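Local coordinates for probable porin (Pseudomonas aeruginosa, PDB 2Y0H), which probably works as a porin, an 18-stranded beta-barrel that lets small molecules cross the outer membrane by diffusion, at residues A[227-232]-A[246-251]; A[287-292]-A[321-326]; A[163-168]-A[276-281]. One frame throughout, in Å; residues are numbered along the deposited sequence.

The three contacts gather around the loop that runs from strand 259-269 to strand 300-309 and turns into the barrel. Contact 1 is in the wall itself, a hairpin whose inner face meets Phe274, Tyr284, Val285 and Ala286 of this loop and whose outer face carries detergent. Contact 3 ties the loop's earlier part to segment 163-168 of the loop before strand 178-186, and contact 2 lays its later part on the inner wall at strand 318-330. The centres lie about 17 Å (contacts 1 and 2), 19 Å (1 and 3) and 21 Å (2 and 3) apart, and nearest atoms come within about 5 Å for contacts 1 and 2 and about 7 Å for the other pairs.

Contact 1 (A[227-232]-A[246-251]); sequences LRYFDS and RNLNAM. With C8E ((hydroxyethyloxy)tri(ethyloxy)octane), chain M.
Tyr229 and Leu248 lie side by side on the outward face of two neighbouring antiparallel strands, with Leu248 CD1 pressed in plane against the edge of the ring, 3.2 Å from Tyr229 CE1. The ring gets there because chi1 of Tyr229 (178°) swings CG to the carbonyl-carbon side, so the phenol runs along the sheet toward Arg246 and brings its OH to 3.2 Å from Arg246 CD. Arg246 is met through its aliphatic part: Asp231 OD2 also sits against that CD, at 3.6 Å, while the guanidinium bends off at chi3 and makes no salt bridge with the carboxylate. Further along the same face, Leu227 CD2 touches Ala250 CB at 3.6 Å. The Leu227-Ala250 end of this face is the looser part, and a detergent chain lies against it: its C3 is 3.9 Å from Ala250 CB, and its C2 rests on the backbone between Leu248 and Asn249.

The other face is packed tightly by residues of the inward-turned loop. Here Asn249 ND2 donates to Asn247 OD1 at 2.9 Å, approaching from above the carbonyl plane, and Asn249 OD1 accepts from the backbone N of Ala286. Phe230 stands beside Asn247, ring and amide planes 37° apart, with CD2 3.7 Å from Asn247 ND2; the rings of Tyr208 and Phe274 close in around it. The extended chain of Arg228 passes Asn249 OD1 with its CD, then leads its guanidinium away to Asp226 and the ring of Tyr284. Two hydrogen-bonded pairs, Arg228 with Asn249 and Phe230 with Asn247, stitch the backbones together. Detergent on one face and asparagines, an arginine and an inward-turned loop on the other are what is expected of a beta hairpin in the wall of an outer-membrane porin barrel.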
loop_
_atom_site.group_PDB
_atom_site.type_symbol
_atom_site.label_atom_id
_atom_site.label_comp_id
_atom_site.label_asym_id
_atom_site.label_seq_id
_atom_site.Cartn_x
_atom_site.Cartn_y
_atom_site.Cartn_z
ATOM N N LEU A 227 1.066 -4.738 15.687
ATOM C CA LEU A 227 0.218 -3.783 16.396
ATOM C C LEU A 227 0.473 -2.386 15.835
ATOM O O LEU A 227 1.627 -2.001 15.629
ATOM C CB LEU A 227 0.537 -3.783 17.891
ATOM C CG LEU A 227 0.617 -5.100 18.677
ATOM C CD1 LEU A 227 0.785 -4.822 20.188
ATOM C CD2 LEU A 227 -0.594 -5.988 18.427
ATOM N N ARG A 228 -0.592 -1.628 15.582
ATOM C CA ARG A 228 -0.447 -0.314 14.949
ATOM C C ARG A 228 -1.350 0.746 15.562
ATOM O O ARG A 228 -2.511 0.489 15.887
ATOM C CB ARG A 228 -0.739 -0.401 13.444
ATOM C CG ARG A 228 0.147 -1.349 12.693
ATOM C CD ARG A 228 -0.220 -1.409 11.219
ATOM N NE ARG A 228 0.404 -2.558 10.574
ATOM C CZ ARG A 228 0.197 -2.909 9.312
ATOM N NH1 ARG A 228 -0.606 -2.181 8.540
ATOM N NH2 ARG A 228 0.802 -3.988 8.820
ATOM N N TYR A 229 -0.824 1.959 15.682
ATOM C CA TYR A 229 -1.612 3.060 16.211
ATOM C C TYR A 229 -1.338 4.345 15.435
ATOM O O TYR A 229 -0.185 4.734 15.221
ATOM C CB TYR A 229 -1.345 3.256 17.704
ATOM C CG TYR A 229 -2.089 4.431 18.334
ATOM C CD1 TYR A 229 -3.468 4.398 18.515
ATOM C CD2 TYR A 229 -1.406 5.565 18.760
ATOM C CE1 TYR A 229 -4.146 5.475 19.094
ATOM C CE2 TYR A 229 -2.071 6.635 19.339
ATOM C CZ TYR A 229 -3.441 6.584 19.504
ATOM O OH TYR A 229 -4.099 7.650 20.081
ATOM N N PHE A 230 -2.408 4.996 15.010
ATOM C CA PHE A 230 -2.277 6.282 14.347
ATOM C C PHE A 230 -3.082 7.319 15.123
ATOM O O PHE A 230 -4.217 7.068 15.520
ATOM C CB PHE A 230 -2.838 6.228 12.925
ATOM C CG PHE A 230 -2.058 5.368 11.949
ATOM C CD1 PHE A 230 -1.039 5.919 11.167
ATOM C CD2 PHE A 230 -2.412 4.038 11.736
ATOM C CE1 PHE A 230 -0.369 5.144 10.227
ATOM C CE2 PHE A 230 -1.736 3.247 10.793
ATOM C CZ PHE A 230 -0.719 3.791 10.040
ATOM N N ASP A 231 -2.510 8.497 15.296
ATOM C CA ASP A 231 -3.238 9.634 15.840
ATOM C C ASP A 231 -3.175 10.752 14.797
ATOM O O ASP A 231 -2.088 11.191 14.414
ATOM C CB ASP A 231 -2.581 10.070 17.160
ATOM C CG ASP A 231 -3.466 10.986 17.994
ATOM O OD1 ASP A 231 -4.037 11.934 17.446
ATOM O OD2 ASP A 231 -3.585 10.753 19.215
ATOM N N SER A 232 -4.340 11.205 14.340
ATOM C CA SER A 232 -4.453 12.195 13.266
ATOM C C SER A 232 -5.222 13.437 13.731
ATOM O O SER A 232 -6.323 13.329 14.267
ATOM C CB SER A 232 -5.214 11.595 12.074
ATOM O OG SER A 232 -4.503 10.535 11.464
ATOM N N ARG A 246 -8.403 8.613 15.676
ATOM C CA ARG A 246 -7.380 7.730 16.171
ATOM C C ARG A 246 -7.733 6.393 15.565
ATOM O O ARG A 246 -8.915 6.057 15.402
ATOM C CB ARG A 246 -7.336 7.733 17.703
ATOM C CG ARG A 246 -7.183 9.161 18.259
ATOM C CD ARG A 246 -6.827 9.214 19.730
ATOM N NE ARG A 246 -7.743 8.447 20.572
ATOM C CZ ARG A 246 -8.919 8.892 21.008
ATOM N NH1 ARG A 246 -9.339 10.104 20.664
ATOM N NH2 ARG A 246 -9.676 8.117 21.780
ATOM N N ASN A 247 -6.694 5.659 15.186
ATOM C CA ASN A 247 -6.832 4.404 14.470
ATOM C C ASN A 247 -6.014 3.347 15.209
ATOM O O ASN A 247 -4.783 3.440 15.236
ATOM C CB ASN A 247 -6.330 4.594 13.027
ATOM C CG ASN A 247 -6.218 3.275 12.250
ATOM O OD1 ASN A 247 -6.372 2.186 12.810
ATOM N ND2 ASN A 247 -5.943 3.383 10.951
ATOM N N LEU A 248 -6.700 2.380 15.835
ATOM C CA LEU A 248 -6.055 1.238 16.509
ATOM C C LEU A 248 -6.316 -0.045 15.722
ATOM O O LEU A 248 -7.464 -0.454 15.546
ATOM C CB LEU A 248 -6.605 1.036 17.921
ATOM C CG LEU A 248 -6.405 2.081 19.018
ATOM C CD1 LEU A 248 -6.617 3.486 18.505
ATOM C CD2 LEU A 248 -7.368 1.791 20.163
ATOM N N ASN A 249 -5.259 -0.685 15.249
ATOM C CA ASN A 249 -5.429 -1.912 14.489
ATOM C C ASN A 249 -4.268 -2.874 14.700
ATOM O O ASN A 249 -3.124 -2.452 14.908
ATOM C CB ASN A 249 -5.676 -1.629 12.997
ATOM C CG ASN A 249 -4.458 -1.052 12.295
ATOM O OD1 ASN A 249 -3.674 -1.780 11.696
ATOM N ND2 ASN A 249 -4.301 0.264 12.362
ATOM N N ALA A 250 -4.576 -4.166 14.664
ATOM C CA ALA A 250 -3.586 -5.201 14.932
ATOM C C ALA A 250 -3.861 -6.436 14.088
ATOM O O ALA A 250 -5.006 -6.789 13.837
ATOM C CB ALA A 250 -3.569 -5.562 16.420
ATOM N N MET A 251 -2.798 -7.081 13.636
ATOM C CA MET A 251 -2.926 -8.362 12.950
ATOM C C MET A 251 -2.106 -9.407 13.696
ATOM O O MET A 251 -0.912 -9.220 13.898
ATOM C CB MET A 251 -2.437 -8.241 11.504
ATOM C CG MET A 251 -2.782 -9.426 10.634
ATOM S SD MET A 251 -4.494 -9.353 10.105
ATOM C CE MET A 251 -4.294 -8.978 8.367
HETATM C C1 C8E M . -7.140 -2.654 18.980
HETATM C C2 C8E M . -5.836 -2.678 18.180
HETATM C C3 C8E M . -4.639 -2.939 19.094
HETATM C C4 C8E M . -4.006 -1.630 19.564
#

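Contact 2 (A[287-292]-A[321-326]); sequences NLMAYQ and MTRYVQ
Met289 against Arg323 and Val325 is a loop-to-wall packing contact: the inward-folded loop before strand 300-309 lies on the inner face of strand 318-330, with no hydrogen bond between the two segments. The methionine chain, folded at chi2 (-77°) and chi3 (-81°), runs antiparallel to the two side chains, which puts SD between them: 3.4 Å from Val325 CG2 and 3.5 Å from Arg323 NE. Its CE reaches 3.9 Å from Arg323 CG. On the far flank of the valine, CG1 makes a looser contact of 4.2 Å with Asn287 CB, whose amide is held by Gln303 and Ser301.

The guanidinium of Arg323 lies flat under the loop backbone. Leu288 O hangs over the centre of one face, 3.9 Å above the plane, while Met321 CE covers the opposite face nearer the rim. Arg323 NE itself is bonded to Asn345 OD1, which also accepts from Ala290 N and so links wall and loop through one atom. Such a loop, folded back and pinned to the inner wall, is typical of porins of the OprD family, whose channels are narrowed by loops turned inward.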
loop_
_atom_site.group_PDB
_atom_site.type_symbol
_atom_site.label_atom_id
_atom_site.label_comp_id
_atom_site.label_asym_id
_atom_site.label_seq_id
_atom_site.Cartn_x
_atom_site.Cartn_y
_atom_site.Cartn_z
ATOM N N ASN A 287 -6.918 -4.352 8.618
ATOM C CA ASN A 287 -8.107 -4.879 7.955
ATOM C C ASN A 287 -8.345 -4.356 6.534
ATOM O O ASN A 287 -9.465 -4.405 6.016
ATOM C CB ASN A 287 -9.341 -4.713 8.851
ATOM C CG ASN A 287 -9.310 -5.663 10.043
ATOM O OD1 ASN A 287 -8.370 -6.442 10.181
ATOM N ND2 ASN A 287 -10.334 -5.603 10.910
ATOM N N LEU A 288 -7.282 -3.870 5.906
ATOM C CA LEU A 288 -7.354 -3.446 4.520
ATOM C C LEU A 288 -7.792 -4.599 3.634
ATOM O O LEU A 288 -7.250 -5.689 3.731
ATOM C CB LEU A 288 -5.983 -2.945 4.050
ATOM C CG LEU A 288 -5.928 -2.696 2.541
ATOM C CD1 LEU A 288 -6.604 -1.379 2.244
ATOM C CD2 LEU A 288 -4.497 -2.709 2.018
ATOM N N MET A 289 -8.754 -4.355 2.752
ATOM C CA MET A 289 -9.246 -5.394 1.850
ATOM C C MET A 289 -9.135 -4.964 0.382
ATOM O O MET A 289 -8.761 -3.835 0.097
ATOM C CB MET A 289 -10.696 -5.754 2.201
ATOM C CG MET A 289 -10.829 -6.398 3.571
ATOM S SD MET A 289 -10.298 -8.127 3.524
ATOM C CE MET A 289 -11.802 -8.867 2.839
ATOM N N ALA A 290 -9.464 -5.862 -0.542
ATOM C CA ALA A 290 -9.322 -5.561 -1.965
ATOM C C ALA A 290 -10.175 -4.366 -2.385
ATOM O O ALA A 290 -9.748 -3.542 -3.179
ATOM C CB ALA A 290 -9.666 -6.778 -2.795
ATOM N N TYR A 291 -11.380 -4.273 -1.841
ATOM C CA TYR A 291 -12.283 -3.180 -2.177
ATOM C C TYR A 291 -12.359 -2.121 -1.071
ATOM O O TYR A 291 -11.977 -0.969 -1.283
ATOM C CB TYR A 291 -13.673 -3.732 -2.527
ATOM C CG TYR A 291 -14.721 -2.675 -2.807
ATOM C CD1 TYR A 291 -14.486 -1.664 -3.733
ATOM C CD2 TYR A 291 -15.950 -2.701 -2.160
ATOM C CE1 TYR A 291 -15.440 -0.701 -3.993
ATOM C CE2 TYR A 291 -16.910 -1.743 -2.409
ATOM C CZ TYR A 291 -16.649 -0.743 -3.329
ATOM O OH TYR A 291 -17.600 0.220 -3.586
ATOM N N GLN A 292 -12.832 -2.501 0.113
ATOM C CA GLN A 292 -12.965 -1.543 1.221
ATOM C C GLN A 292 -11.776 -1.528 2.176
ATOM O O GLN A 292 -11.074 -2.534 2.339
ATOM C CB GLN A 292 -14.256 -1.787 1.996
ATOM C CG GLN A 292 -15.481 -1.285 1.261
ATOM C CD GLN A 292 -15.385 0.200 0.936
ATOM O OE1 GLN A 292 -15.359 0.593 -0.228
ATOM N NE2 GLN A 292 -15.328 1.024 1.965
ATOM N N MET A 321 -5.116 -17.507 -0.811
ATOM C CA MET A 321 -5.414 -16.601 0.306
ATOM C C MET A 321 -6.909 -16.326 0.340
ATOM O O MET A 321 -7.497 -15.969 -0.675
ATOM C CB MET A 321 -4.637 -15.286 0.199
ATOM C CG MET A 321 -4.744 -14.357 1.442
ATOM S SD MET A 321 -6.320 -13.483 1.656
ATOM C CE MET A 321 -6.259 -12.255 0.341
ATOM N N THR A 322 -7.535 -16.530 1.492
ATOM C CA THR A 322 -8.928 -16.138 1.648
ATOM C C THR A 322 -9.102 -15.426 2.987
ATOM O O THR A 322 -8.555 -15.844 4.010
ATOM C CB THR A 322 -9.899 -17.329 1.499
ATOM O OG1 THR A 322 -11.247 -16.837 1.429
ATOM C CG2 THR A 322 -9.744 -18.313 2.660
ATOM N N ARG A 323 -9.822 -14.317 2.967
ATOM C CA ARG A 323 -9.975 -13.521 4.162
ATOM C C ARG A 323 -11.360 -12.900 4.179
ATOM O O ARG A 323 -11.986 -12.718 3.136
ATOM C CB ARG A 323 -8.882 -12.442 4.237
ATOM C CG ARG A 323 -8.881 -11.482 3.048
ATOM C CD ARG A 323 -7.703 -10.495 3.097
ATOM N NE ARG A 323 -7.660 -9.658 1.900
ATOM C CZ ARG A 323 -6.619 -8.923 1.530
ATOM N NH1 ARG A 323 -5.510 -8.913 2.258
ATOM N NH2 ARG A 323 -6.686 -8.207 0.422
ATOM N N TYR A 324 -11.834 -12.591 5.377
ATOM C CA TYR A 324 -13.157 -12.040 5.566
ATOM C C TYR A 324 -13.048 -10.967 6.635
ATOM O O TYR A 324 -12.406 -11.163 7.668
ATOM C CB TYR A 324 -14.131 -13.146 5.995
ATOM C CG TYR A 324 -15.494 -12.650 6.431
ATOM C CD1 TYR A 324 -16.528 -12.497 5.516
ATOM C CD2 TYR A 324 -15.745 -12.338 7.758
ATOM C CE1 TYR A 324 -17.778 -12.050 5.916
ATOM C CE2 TYR A 324 -16.988 -11.892 8.166
ATOM C CZ TYR A 324 -18.001 -11.751 7.239
ATOM O OH TYR A 324 -19.236 -11.298 7.645
ATOM N N VAL A 325 -13.656 -9.818 6.373
ATOM C CA VAL A 325 -13.657 -8.719 7.323
ATOM C C VAL A 325 -15.079 -8.238 7.486
ATOM O O VAL A 325 -15.811 -8.087 6.508
ATOM C CB VAL A 325 -12.809 -7.543 6.823
ATOM C CG1 VAL A 325 -13.000 -6.328 7.743
ATOM C CG2 VAL A 325 -11.341 -7.945 6.735
ATOM N N GLN A 326 -15.468 -7.987 8.724
ATOM C CA GLN A 326 -16.820 -7.550 9.022
ATOM C C GLN A 326 -16.748 -6.277 9.847
ATOM O O GLN A 326 -16.071 -6.241 10.879
ATOM C CB GLN A 326 -17.545 -8.655 9.794
ATOM C CG GLN A 326 -18.987 -8.344 10.162
ATOM C CD GLN A 326 -19.711 -9.575 10.692
ATOM O OE1 GLN A 326 -19.710 -10.625 10.054
ATOM N NE2 GLN A 326 -20.311 -9.453 11.868
#

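Contact 3 (A[163-168]-A[276-281]); sequences DMYIMG and VLNGYT
Asn278, the residue most buried here, is gripped by Tyr165 from two directions. Its OD1 accepts the backbone N-H of Tyr165 at 3.0 Å, the donor standing well above the carbonyl plane rather than on a lone pair, while its own N donates to Tyr165 O at 2.8 Å in a bent bond. Because chi1 of Asn278 (65°) tucks CG between the backbone N and the carbonyl carbon, the amide folds back over the tyrosine. CB sits over the ring centre in a CH-pi contact, 3.5 Å from the centroid of the Tyr165 ring, and the amide extends over the CD1-CE1 side, its plane 13° from the ring's. The stack and the bond to OD1 hold the amide in its rotation; the backbone bond sets the register.

The next link is Met167, whose N bonds to Val276 O at 2.8 Å in an almost straight line (177°). With the Tyr165–Asn278 bond it brackets a single isolated beta bridge, Ile166 with Leu277. Two loops are thereby tied together, one from between strands 143-154 and 178-186 and the other from before strand 300-309; both turn into the barrel, in keeping with the inward loops that constrict OprD-family channels.

Val276 adds an apolar touch, CG2 to Met167 CB at 3.6 Å, and a water joins Met167 O to Val276 N. The methionine chain bends at chi2 and chi3, which brings its sulfur over the backbone of Gly279 and Tyr280. There SD lies 3.7 Å from Tyr280 N and, at 4.9 Å from the ring centroid, above the face of Tyr280 in a long Met-aromatic contact. Arg124 meets the same ring in a cation-pi interaction, while Leu277 touches Phe130, Phe178 and Tyr204 of the wall strands.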
loop_
_atom_site.group_PDB
_atom_site.type_symbol
_atom_site.label_atom_id
_atom_site.label_comp_id
_atom_site.label_asym_id
_atom_site.label_seq_id
_atom_site.Cartn_x
_atom_site.Cartn_y
_atom_site.Cartn_z
ATOM N N ASP A 163 -1.274 18.541 -6.460
ATOM C CA ASP A 163 -1.399 18.907 -5.046
ATOM C C ASP A 163 -2.196 17.869 -4.288
ATOM O O ASP A 163 -3.068 17.199 -4.844
ATOM C CB ASP A 163 -2.003 20.294 -4.842
ATOM C CG ASP A 163 -1.112 21.385 -5.361
ATOM O OD1 ASP A 163 0.072 21.094 -5.631
ATOM O OD2 ASP A 163 -1.597 22.522 -5.512
ATOM N N MET A 164 -1.888 17.763 -3.002
ATOM C CA MET A 164 -2.359 16.671 -2.167
ATOM C C MET A 164 -3.435 17.090 -1.168
ATOM O O MET A 164 -3.492 18.239 -0.719
ATOM C CB MET A 164 -1.168 16.036 -1.449
ATOM C CG MET A 164 -0.220 15.348 -2.405
ATOM S SD MET A 164 1.407 15.074 -1.699
ATOM C CE MET A 164 2.001 16.766 -1.502
ATOM N N TYR A 165 -4.293 16.144 -0.822
ATOM C CA TYR A 165 -5.377 16.421 0.107
ATOM C C TYR A 165 -5.793 15.099 0.735
ATOM O O TYR A 165 -5.372 14.039 0.278
ATOM C CB TYR A 165 -6.543 17.133 -0.605
ATOM C CG TYR A 165 -7.096 16.398 -1.823
ATOM C CD1 TYR A 165 -6.497 16.527 -3.076
ATOM C CD2 TYR A 165 -8.204 15.567 -1.710
ATOM C CE1 TYR A 165 -7.000 15.864 -4.183
ATOM C CE2 TYR A 165 -8.711 14.898 -2.803
ATOM C CZ TYR A 165 -8.107 15.047 -4.036
ATOM O OH TYR A 165 -8.614 14.371 -5.117
ATOM N N ILE A 166 -6.580 15.154 1.803
ATOM C CA ILE A 166 -7.107 13.937 2.412
ATOM C C ILE A 166 -8.078 13.297 1.438
ATOM O O ILE A 166 -8.949 13.980 0.895
ATOM C CB ILE A 166 -7.841 14.220 3.741
ATOM C CG1 ILE A 166 -6.856 14.720 4.817
ATOM C CG2 ILE A 166 -8.632 12.970 4.189
ATOM C CD1 ILE A 166 -7.523 15.401 6.020
ATOM N N MET A 167 -7.919 11.991 1.220
ATOM C CA MET A 167 -8.814 11.227 0.348
ATOM C C MET A 167 -10.267 11.396 0.785
ATOM O O MET A 167 -10.609 11.094 1.932
ATOM C CB MET A 167 -8.453 9.742 0.404
ATOM C CG MET A 167 -9.272 8.843 -0.530
ATOM S SD MET A 167 -8.782 8.966 -2.267
ATOM C CE MET A 167 -9.622 10.468 -2.784
ATOM N N GLY A 168 -11.117 11.875 -0.123
ATOM C CA GLY A 168 -12.514 12.135 0.205
ATOM C C GLY A 168 -12.862 13.598 0.460
ATOM O O GLY A 168 -14.035 13.930 0.631
ATOM N N VAL A 276 -6.000 9.360 4.678
ATOM C CA VAL A 276 -4.909 8.989 3.780
ATOM C C VAL A 276 -4.796 10.045 2.707
ATOM O O VAL A 276 -5.773 10.746 2.421
ATOM C CB VAL A 276 -5.139 7.611 3.106
ATOM C CG1 VAL A 276 -4.882 6.490 4.093
ATOM C CG2 VAL A 276 -6.563 7.510 2.534
ATOM N N LEU A 277 -3.611 10.158 2.108
ATOM C CA LEU A 277 -3.411 11.031 0.950
ATOM C C LEU A 277 -4.291 10.606 -0.232
ATOM O O LEU A 277 -4.540 9.416 -0.437
ATOM C CB LEU A 277 -1.938 11.034 0.524
ATOM C CG LEU A 277 -0.954 11.616 1.548
ATOM C CD1 LEU A 277 0.498 11.423 1.110
ATOM C CD2 LEU A 277 -1.256 13.091 1.792
ATOM N N ASN A 278 -4.750 11.585 -1.008
ATOM C CA ASN A 278 -5.573 11.328 -2.189
ATOM C C ASN A 278 -4.823 10.485 -3.222
ATOM O O ASN A 278 -3.595 10.384 -3.185
ATOM C CB ASN A 278 -5.950 12.650 -2.848
ATOM C CG ASN A 278 -4.740 13.359 -3.392
ATOM O OD1 ASN A 278 -3.892 13.829 -2.629
ATOM N ND2 ASN A 278 -4.609 13.381 -4.713
ATOM N N GLY A 279 -5.566 9.898 -4.154
ATOM C CA GLY A 279 -4.984 9.075 -5.201
ATOM C C GLY A 279 -5.022 7.596 -4.849
ATOM O O GLY A 279 -4.205 6.814 -5.321
ATOM N N TYR A 280 -5.970 7.215 -4.008
ATOM C CA TYR A 280 -6.105 5.821 -3.579
ATOM C C TYR A 280 -4.844 5.262 -2.905
ATOM O O TYR A 280 -4.558 4.068 -2.968
ATOM C CB TYR A 280 -6.543 4.934 -4.753
ATOM C CG TYR A 280 -7.919 5.288 -5.282
ATOM C CD1 TYR A 280 -9.070 4.936 -4.574
ATOM C CD2 TYR A 280 -8.070 5.980 -6.480
ATOM C CE1 TYR A 280 -10.331 5.253 -5.049
ATOM C CE2 TYR A 280 -9.328 6.305 -6.965
ATOM C CZ TYR A 280 -10.455 5.937 -6.246
ATOM O OH TYR A 280 -11.707 6.258 -6.724
ATOM N N THR A 281 -4.089 6.142 -2.271
ATOM C CA THR A 281 -2.986 5.723 -1.437
ATOM C C THR A 281 -3.504 4.665 -0.473
ATOM O O THR A 281 -4.623 4.751 0.016
ATOM C CB THR A 281 -2.445 6.915 -0.652
ATOM O OG1 THR A 281 -2.263 8.009 -1.556
ATOM C CG2 THR A 281 -1.114 6.573 0.001
HETATM O O HOH W 1 -9.159 9.701 3.889
#